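Local coordinates for aluminum resistance protein (Clostridium novyi, PDB 3I16), which is probably a pyridoxal-phosphate-dependent carbon-sulfur lyase of the methionine gamma-lyase family, associated with aluminum resistance, at residues R184-Y188 and G189-A193. Numbering follows the deposited sequence.
Sequences RSTGY and GWRRA
T186 turns its methyl group against R191 across a loop that doubles back on itself. CG2 of T186 lies over one face of the R191 guanidinium, 3.5 Å from NH1 and nearer the edge of the group than its centre, while CG of R191 packs 3.6 Å from the same methyl. Arginine suits this place because its aliphatic stem and flat head can both pack against a small branched residue. With CG between the backbone N and the carbonyl carbon (chi1 60°) and the chain extended as far as NE, the turn about the last bond before the guanidinium (chi4 75°) brings one face of the head under the T186 methyl; NH2 comes 3.6 Å from S185 O, approaching obliquely.

At the open end of the loop, CB of A193 sits 3.4 Å from R184 O, a close approach suited to a small side chain. At the bend, G189 N gives a weak, bent hydrogen bond (139°) to G187 O, 3.1 Å away, closing an inverse gamma turn centred on Y188. The positive phi of G187 favours glycine, and T186 OG1 also reaches G187 O in a weak bond.

Further out, Y188 OH bonds to D394 and G189 O accepts from Y404 OH, tying the bend to the six-stranded antiparallel sheet. R184 forms a salt bridge with E229 and a hydrogen bond with S331. S185 OG bonds to D332, and S185 touches the cofactor. This is the loop that follows strand 177-183 of the mixed sheet and contributes to the pyridoxal-phosphate pocket of this aminotransferase-like fold.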
ATOM      1  N   ARG B 184     -18.613  28.503  -3.691  1.00 15.35           N
ATOM      2  CA  ARG B 184     -19.673  28.187  -2.739  1.00 15.97           C
ATOM      3  C   ARG B 184     -19.314  28.607  -1.310  1.00 18.47           C
ATOM      4  O   ARG B 184     -20.078  29.336  -0.653  1.00 18.03           O
ATOM      5  CB  ARG B 184     -19.981  26.696  -2.793  1.00 15.18           C
ATOM      6  CG  ARG B 184     -21.099  26.275  -1.895  1.00 13.17           C
ATOM      7  CD  ARG B 184     -21.470  24.868  -2.127  1.00 15.64           C
ATOM      8  NE  ARG B 184     -22.589  24.449  -1.281  1.00 11.57           N
ATOM      9  CZ  ARG B 184     -23.154  23.249  -1.351  1.00 16.09           C
ATOM     10  NH1 ARG B 184     -22.737  22.355  -2.240  1.00 17.13           N
ATOM     11  NH2 ARG B 184     -24.142  22.938  -0.538  1.00 17.62           N
ATOM     12  N   SER B 185     -18.156  28.150  -0.841  1.00 19.03           N
ATOM     13  CA  SER B 185     -17.670  28.440   0.513  1.00 20.79           C
ATOM     14  C   SER B 185     -17.081  29.846   0.573  1.00 23.79           C
ATOM     15  O   SER B 185     -16.620  30.375  -0.435  1.00 22.51           O
ATOM     16  CB  SER B 185     -16.613  27.402   0.910  1.00 21.54           C
ATOM     17  OG  SER B 185     -16.129  27.621   2.216  1.00 23.41           O
ATOM     18  N   THR B 186     -17.061  30.449   1.756  1.00 25.96           N
ATOM     19  CA  THR B 186     -16.572  31.819   1.873  1.00 27.32           C
ATOM     20  C   THR B 186     -15.066  31.986   1.907  1.00 25.98           C
ATOM     21  O   THR B 186     -14.578  33.088   1.671  1.00 25.24           O
ATOM     22  CB  THR B 186     -17.122  32.498   3.138  1.00 30.46           C
ATOM     23  OG1 THR B 186     -16.604  31.825   4.291  1.00 36.89           O
ATOM     24  CG2 THR B 186     -18.649  32.437   3.148  1.00 31.90           C
ATOM     25  N   GLY B 187     -14.311  30.936   2.215  1.00 26.53           N
ATOM     26  CA  GLY B 187     -12.858  31.096   2.337  1.00 27.71           C
ATOM     27  C   GLY B 187     -12.550  31.943   3.566  1.00 28.49           C
ATOM     28  O   GLY B 187     -13.279  31.871   4.570  1.00 29.01           O
ATOM     29  N   TYR B 188     -11.505  32.762   3.502  1.00 27.88           N
ATOM     30  CA  TYR B 188     -11.186  33.638   4.621  1.00 27.96           C
ATOM     31  C   TYR B 188     -11.932  34.967   4.527  1.00 29.77           C
ATOM     32  O   TYR B 188     -11.324  36.025   4.335  1.00 32.77           O
ATOM     33  CB  TYR B 188      -9.674  33.884   4.764  1.00 29.51           C
ATOM     34  CG  TYR B 188      -8.831  32.666   5.120  1.00 31.42           C
ATOM     35  CD1 TYR B 188      -9.285  31.713   6.029  1.00 30.99           C
ATOM     36  CD2 TYR B 188      -7.541  32.517   4.611  1.00 38.33           C
ATOM     37  CE1 TYR B 188      -8.519  30.628   6.375  1.00 26.60           C
ATOM     38  CE2 TYR B 188      -6.752  31.419   4.958  1.00 38.30           C
ATOM     39  CZ  TYR B 188      -7.257  30.477   5.839  1.00 35.78           C
ATOM     40  OH  TYR B 188      -6.502  29.391   6.195  1.00 32.20           O
ATOM     41  N   GLY B 189     -13.249  34.923   4.688  1.00 29.17           N
ATOM     42  CA  GLY B 189     -14.057  36.139   4.648  1.00 28.02           C
ATOM     43  C   GLY B 189     -14.870  36.266   5.918  1.00 27.77           C
ATOM     44  O   GLY B 189     -14.494  35.739   6.976  1.00 27.73           O
ATOM     45  N   TRP B 190     -15.987  36.975   5.811  1.00 23.77           N
ATOM     46  CA  TRP B 190     -16.895  37.161   6.921  1.00 23.78           C
ATOM     47  C   TRP B 190     -18.245  37.392   6.267  1.00 23.65           C
ATOM     48  O   TRP B 190     -18.732  38.515   6.160  1.00 20.20           O
ATOM     49  CB  TRP B 190     -16.455  38.324   7.803  1.00 24.17           C
ATOM     50  CG  TRP B 190     -17.319  38.536   9.007  1.00 22.99           C
ATOM     51  CD1 TRP B 190     -18.326  39.445   9.140  1.00 22.94           C
ATOM     52  CD2 TRP B 190     -17.256  37.826  10.254  1.00 16.26           C
ATOM     53  NE1 TRP B 190     -18.880  39.360  10.392  1.00 18.74           N
ATOM     54  CE2 TRP B 190     -18.245  38.369  11.094  1.00 21.02           C
ATOM     55  CE3 TRP B 190     -16.452  36.799  10.744  1.00 14.96           C
ATOM     56  CZ2 TRP B 190     -18.451  37.918  12.391  1.00 17.44           C
ATOM     57  CZ3 TRP B 190     -16.669  36.345  12.032  1.00 18.95           C
ATOM     58  CH2 TRP B 190     -17.659  36.900  12.836  1.00 16.44           C
ATOM     59  N   ARG B 191     -18.812  36.289   5.799  1.00 23.40           N
ATOM     60  CA  ARG B 191     -20.068  36.281   5.088  1.00 25.03           C
ATOM     61  C   ARG B 191     -20.532  34.836   5.046  1.00 23.89           C
ATOM     62  O   ARG B 191     -19.754  33.911   5.285  1.00 22.35           O
ATOM     63  CB  ARG B 191     -19.878  36.813   3.655  1.00 23.98           C
ATOM     64  CG  ARG B 191     -18.890  35.980   2.812  1.00 29.74           C
ATOM     65  CD  ARG B 191     -18.768  36.500   1.382  1.00 37.13           C
ATOM     66  NE  ARG B 191     -18.050  35.599   0.461  1.00 39.67           N
ATOM     67  CZ  ARG B 191     -18.546  34.469  -0.065  1.00 42.13           C
ATOM     68  NH1 ARG B 191     -19.737  34.020   0.280  1.00 38.33           N
ATOM     69  NH2 ARG B 191     -17.822  33.744  -0.925  1.00 50.34           N
ATOM     70  N   ARG B 192     -21.792  34.641   4.705  1.00 22.46           N
ATOM     71  CA  ARG B 192     -22.346  33.301   4.623  1.00 22.23           C
ATOM     72  C   ARG B 192     -21.980  32.629   3.318  1.00 20.60           C
ATOM     73  O   ARG B 192     -21.812  33.297   2.309  1.00 22.09           O
ATOM     74  CB  ARG B 192     -23.857  33.372   4.749  1.00 21.92           C
ATOM     75  CG  ARG B 192     -24.302  33.898   6.115  1.00 25.21           C
ATOM     76  CD  ARG B 192     -25.804  34.043   6.151  1.00 25.78           C
ATOM     77  NE  ARG B 192     -26.452  32.752   5.940  1.00 22.55           N
ATOM     78  CZ  ARG B 192     -27.720  32.575   5.581  1.00 30.36           C
ATOM     79  NH1 ARG B 192     -28.525  33.621   5.378  1.00 35.86           N
ATOM     80  NH2 ARG B 192     -28.192  31.343   5.412  1.00 26.75           N
ATOM     81  N   ALA B 193     -21.846  31.308   3.349  1.00 21.12           N
ATOM     82  CA  ALA B 193     -21.591  30.504   2.153  1.00 19.73           C
ATOM     83  C   ALA B 193     -22.828  30.572   1.277  1.00 19.60           C
ATOM     84  O   ALA B 193     -23.941  30.709   1.806  1.00 18.59           O
ATOM     85  CB  ALA B 193     -21.337  29.053   2.535  1.00 17.84           C
TER